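Local atomic coordinates of D-lactate dehydrogenase (Fermentative) (Pseudomonas aeruginosa, PDB entry 6ABJ), a protein that probably catalyses the NADH-dependent reduction of pyruvate to D-lactate, as a tetrameric member of the D-isomer specific 2-hydroxyacid dehydrogenase family. Residues Y116-L128 with V307-A319. Sequence-based numbering, arbitrary orientation.
Sequences YSPHAVAEHAVGL and VVTAHQAFLTREA. With ACT (acetate ion), chain D.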
loop_
_atom_site.group_PDB
_atom_site.type_symbol
_atom_site.label_atom_id
_atom_site.label_comp_id
_atom_site.label_asym_id
_atom_site.label_seq_id
_atom_site.Cartn_x
_atom_site.Cartn_y
_atom_site.Cartn_z
ATOM N N TYR B 116 10.207 26.118 15.940
ATOM C CA TYR B 116 10.052 25.859 14.529
ATOM C C TYR B 116 9.082 26.846 13.926
ATOM O O TYR B 116 8.263 27.426 14.641
ATOM C CB TYR B 116 9.525 24.438 14.329
ATOM C CG TYR B 116 10.485 23.353 14.807
ATOM C CD1 TYR B 116 11.767 23.278 14.301
ATOM C CD2 TYR B 116 10.115 22.431 15.791
ATOM C CE1 TYR B 116 12.645 22.297 14.717
ATOM C CE2 TYR B 116 11.023 21.485 16.233
ATOM C CZ TYR B 116 12.275 21.427 15.682
ATOM O OH TYR B 116 13.180 20.477 16.100
ATOM N N SER B 117 9.214 27.082 12.624
ATOM C CA SER B 117 8.312 27.916 11.838
ATOM C C SER B 117 6.829 27.639 12.131
ATOM O O SER B 117 6.339 26.495 11.927
ATOM C CB SER B 117 8.537 27.620 10.357
ATOM O OG SER B 117 7.491 28.103 9.522
ATOM N N PRO B 118 6.100 28.668 12.549
ATOM C CA PRO B 118 4.728 28.434 12.952
ATOM C C PRO B 118 3.837 28.153 11.767
ATOM O O PRO B 118 2.928 27.353 11.912
ATOM C CB PRO B 118 4.323 29.737 13.655
ATOM C CG PRO B 118 5.319 30.771 13.175
ATOM C CD PRO B 118 6.568 30.036 12.915
ATOM N N HIS B 119 4.067 28.776 10.622
ATOM C CA HIS B 119 3.265 28.419 9.450
ATOM C C HIS B 119 3.456 26.973 9.002
ATOM O O HIS B 119 2.480 26.298 8.684
ATOM C CB HIS B 119 3.507 29.362 8.293
ATOM C CG HIS B 119 2.961 30.713 8.546
ATOM N ND1 HIS B 119 1.617 30.991 8.466
ATOM C CD2 HIS B 119 3.567 31.869 8.936
ATOM C CE1 HIS B 119 1.414 32.263 8.781
ATOM N NE2 HIS B 119 2.582 32.812 9.065
ATOM N N ALA B 120 4.689 26.510 8.959
ATOM C CA ALA B 120 4.943 25.135 8.536
ATOM C C ALA B 120 4.204 24.155 9.430
ATOM O O ALA B 120 3.533 23.216 8.927
ATOM C CB ALA B 120 6.418 24.821 8.519
ATOM N N VAL B 121 4.323 24.343 10.746
ATOM C CA VAL B 121 3.742 23.429 11.709
ATOM C C VAL B 121 2.209 23.501 11.727
ATOM O O VAL B 121 1.527 22.473 11.717
ATOM C CB VAL B 121 4.363 23.587 13.132
ATOM C CG1 VAL B 121 3.731 22.595 14.114
ATOM C CG2 VAL B 121 5.865 23.310 13.069
ATOM N N ALA B 122 1.642 24.697 11.683
ATOM C CA ALA B 122 0.197 24.822 11.729
ATOM C C ALA B 122 -0.441 24.279 10.399
ATOM O O ALA B 122 -1.500 23.683 10.427
ATOM C CB ALA B 122 -0.193 26.276 11.948
ATOM N N GLU B 123 0.226 24.516 9.282
ATOM C CA GLU B 123 -0.197 23.997 8.009
ATOM C C GLU B 123 -0.245 22.453 8.023
ATOM O O GLU B 123 -1.186 21.842 7.490
ATOM C CB GLU B 123 0.619 24.576 6.879
ATOM C CG GLU B 123 0.288 26.050 6.619
ATOM C CD GLU B 123 1.174 26.673 5.552
ATOM O OE1 GLU B 123 1.807 25.931 4.804
ATOM O OE2 GLU B 123 1.221 27.945 5.492
ATOM N N HIS B 124 0.747 21.850 8.645
ATOM C CA HIS B 124 0.825 20.425 8.714
ATOM C C HIS B 124 -0.327 19.867 9.564
ATOM O O HIS B 124 -0.931 18.878 9.189
ATOM C CB HIS B 124 2.124 19.995 9.307
ATOM C CG HIS B 124 2.360 18.514 9.170
ATOM N ND1 HIS B 124 2.819 17.956 8.012
ATOM C CD2 HIS B 124 2.269 17.505 10.056
ATOM C CE1 HIS B 124 2.961 16.644 8.165
ATOM N NE2 HIS B 124 2.647 16.347 9.409
ATOM N N ALA B 125 -0.655 20.538 10.667
ATOM C CA ALA B 125 -1.782 20.170 11.457
ATOM C C ALA B 125 -3.042 20.209 10.608
ATOM O O ALA B 125 -3.858 19.282 10.684
ATOM C CB ALA B 125 -1.905 21.039 12.695
ATOM N N VAL B 126 -3.247 21.271 9.832
ATOM C CA VAL B 126 -4.430 21.354 8.992
ATOM C C VAL B 126 -4.434 20.238 7.927
ATOM O O VAL B 126 -5.492 19.653 7.627
ATOM C CB VAL B 126 -4.581 22.769 8.382
ATOM C CG1 VAL B 126 -5.760 22.841 7.455
ATOM C CG2 VAL B 126 -4.701 23.807 9.499
ATOM N N GLY B 127 -3.274 19.902 7.376
ATOM C CA GLY B 127 -3.198 18.822 6.434
ATOM C C GLY B 127 -3.622 17.471 7.058
ATOM O O GLY B 127 -4.339 16.665 6.440
ATOM N N LEU B 128 -3.294 17.289 8.335
ATOM C CA LEU B 128 -3.615 16.024 9.026
ATOM C C LEU B 128 -5.125 16.028 9.195
ATOM O O LEU B 128 -5.790 14.992 9.018
ATOM C CB LEU B 128 -2.902 15.955 10.418
ATOM C CG LEU B 128 -1.397 15.572 10.344
ATOM C CD1 LEU B 128 -0.837 15.598 11.794
ATOM C CD2 LEU B 128 -1.156 14.249 9.691
ATOM N N VAL B 307 -3.577 8.728 11.468
ATOM C CA VAL B 307 -2.438 9.045 10.588
ATOM C C VAL B 307 -1.330 9.584 11.474
ATOM O O VAL B 307 -1.574 10.495 12.257
ATOM C CB VAL B 307 -2.840 10.145 9.545
ATOM C CG1 VAL B 307 -1.622 10.601 8.780
ATOM C CG2 VAL B 307 -3.905 9.560 8.576
ATOM N N VAL B 308 -0.158 9.011 11.287
ATOM C CA VAL B 308 1.052 9.386 12.032
ATOM C C VAL B 308 2.079 9.802 11.016
ATOM O O VAL B 308 2.330 9.091 10.059
ATOM C CB VAL B 308 1.622 8.229 12.832
ATOM C CG1 VAL B 308 2.965 8.652 13.515
ATOM C CG2 VAL B 308 0.602 7.744 13.824
ATOM N N THR B 309 2.611 11.044 11.199
ATOM C CA THR B 309 3.764 11.504 10.496
ATOM C C THR B 309 4.923 11.627 11.499
ATOM O O THR B 309 4.687 11.873 12.674
ATOM C CB THR B 309 3.482 12.849 9.728
ATOM O OG1 THR B 309 2.933 13.813 10.591
ATOM C CG2 THR B 309 2.445 12.609 8.564
ATOM N N ALA B 310 6.143 11.417 10.998
ATOM C CA ALA B 310 7.282 11.155 11.866
ATOM C C ALA B 310 8.051 12.439 12.187
ATOM O O ALA B 310 9.178 12.686 11.703
ATOM C CB ALA B 310 8.157 10.037 11.302
ATOM N N HIS B 311 7.361 13.289 12.931
ATOM C CA HIS B 311 7.793 14.647 13.275
ATOM C C HIS B 311 8.247 15.448 12.059
ATOM O O HIS B 311 9.434 15.842 11.905
ATOM C CB HIS B 311 8.849 14.642 14.362
ATOM C CG HIS B 311 8.907 15.942 15.111
ATOM N ND1 HIS B 311 9.212 16.005 16.446
ATOM C CD2 HIS B 311 8.575 17.204 14.735
ATOM C CE1 HIS B 311 9.063 17.254 16.870
ATOM N NE2 HIS B 311 8.694 18.007 15.847
ATOM N N GLN B 312 7.283 15.573 11.149
ATOM C CA GLN B 312 7.407 16.104 9.818
ATOM C C GLN B 312 6.852 17.513 9.709
ATOM O O GLN B 312 6.951 18.157 8.661
ATOM C CB GLN B 312 6.599 15.132 8.893
ATOM C CG GLN B 312 6.870 15.234 7.447
ATOM C CD GLN B 312 5.933 14.439 6.580
ATOM O OE1 GLN B 312 5.657 13.265 6.846
ATOM N NE2 GLN B 312 5.491 15.054 5.507
ATOM N N ALA B 313 6.320 18.036 10.758
ATOM C CA ALA B 313 5.564 19.298 10.705
ATOM C C ALA B 313 6.396 20.521 10.354
ATOM O O ALA B 313 5.874 21.432 9.742
ATOM C CB ALA B 313 4.827 19.562 12.020
ATOM N N PHE B 314 7.696 20.476 10.670
ATOM C CA PHE B 314 8.608 21.545 10.209
ATOM C C PHE B 314 9.338 21.244 8.927
ATOM O O PHE B 314 10.196 22.032 8.502
ATOM C CB PHE B 314 9.598 21.940 11.324
ATOM C CG PHE B 314 10.541 20.843 11.744
ATOM C CD1 PHE B 314 11.665 20.567 10.991
ATOM C CD2 PHE B 314 10.330 20.145 12.911
ATOM C CE1 PHE B 314 12.531 19.583 11.356
ATOM C CE2 PHE B 314 11.231 19.191 13.326
ATOM C CZ PHE B 314 12.330 18.916 12.544
ATOM N N LEU B 315 8.944 20.148 8.244
ATOM C CA LEU B 315 9.633 19.701 7.052
ATOM C C LEU B 315 9.098 20.394 5.809
ATOM O O LEU B 315 8.467 19.757 4.920
ATOM C CB LEU B 315 9.588 18.160 6.893
ATOM C CG LEU B 315 10.672 17.533 6.001
ATOM C CD1 LEU B 315 12.040 17.487 6.702
ATOM C CD2 LEU B 315 10.305 16.159 5.502
ATOM N N THR B 316 9.355 21.701 5.716
ATOM C CA THR B 316 9.203 22.470 4.495
ATOM C C THR B 316 10.518 23.163 4.131
ATOM O O THR B 316 11.367 23.358 4.998
ATOM C CB THR B 316 8.161 23.556 4.595
ATOM O OG1 THR B 316 8.561 24.551 5.550
ATOM C CG2 THR B 316 6.783 22.986 5.027
ATOM N N ARG B 317 10.666 23.580 2.904
ATOM C CA ARG B 317 11.902 24.229 2.523
ATOM C C ARG B 317 12.188 25.494 3.320
ATOM O O ARG B 317 13.264 25.687 3.778
ATOM C CB ARG B 317 12.008 24.381 1.019
ATOM C CG ARG B 317 12.675 23.132 0.462
ATOM C CD ARG B 317 12.354 22.780 -0.963
ATOM N NE ARG B 317 12.444 21.346 -1.250
ATOM C CZ ARG B 317 13.425 20.534 -0.884
ATOM N NH1 ARG B 317 14.449 20.969 -0.192
ATOM N NH2 ARG B 317 13.388 19.267 -1.223
ATOM N N GLU B 318 11.180 26.286 3.542
ATOM C CA GLU B 318 11.294 27.506 4.292
ATOM C C GLU B 318 11.599 27.260 5.761
ATOM O O GLU B 318 12.409 27.970 6.377
ATOM C CB GLU B 318 10.034 28.338 4.123
ATOM C CG GLU B 318 9.790 28.771 2.668
ATOM C CD GLU B 318 8.989 27.750 1.829
ATOM O OE1 GLU B 318 8.646 26.643 2.318
ATOM O OE2 GLU B 318 8.700 28.046 0.659
ATOM N N ALA B 319 10.955 26.284 6.359
ATOM C CA ALA B 319 11.172 26.007 7.742
ATOM C C ALA B 319 12.541 25.401 7.979
ATOM O O ALA B 319 13.200 25.690 9.027
ATOM C CB ALA B 319 10.067 25.094 8.316
HETATM C C ACT D . 12.566 17.830 18.168
HETATM O O ACT D . 12.310 17.183 19.206
HETATM O OXT ACT D . 12.720 19.070 18.180
HETATM C CH3 ACT D . 12.694 17.095 16.866
HETATM O O HOH W 1 11.648 26.120 11.424
#
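Tyr116 and Phe314 stack face to face at the hinge between the two domains of this D-2-hydroxyacid dehydrogenase, where the chain enters helix 118-134 and leaves the last strand of the Rossmann sheet. Their ring centroids lie 4.0 Å apart with planes 17° from parallel, and Phe314 CD2 sits over the centre of the tyrosine ring. A chi1 of 64°, with CG between backbone N and carbonyl carbon, turns the Phe314 ring onto that face; the same residue binds NADH when the cofactor is present. A tyrosine suits position 116 because its ring stacks while its OH pairs with Ala93 N; the OH also donates to OXT of an acetate, probably from the crystallisation liquor, at 2.6 Å.

Farther along the helix, small residues allow close approach: Ala120 CB meets Ala319 CB at 3.7 Å. The His124 imidazole serves twice, its face taking Ala313 CA as a CH-pi contact and its edge offering NE2-H, in the ring plane, to Thr309 OG1 at 2.8 Å and 173°. Leu128 CD2 packs on Val307 CG1.

In the second shell, Asp274, an NADH-binding residue, positions the loop: it hydrogen-bonds through OD2 to Ala313 N, and through OD1 to Gln312 N and Thr309 OG1, a hydroxyl able to serve His124 as well.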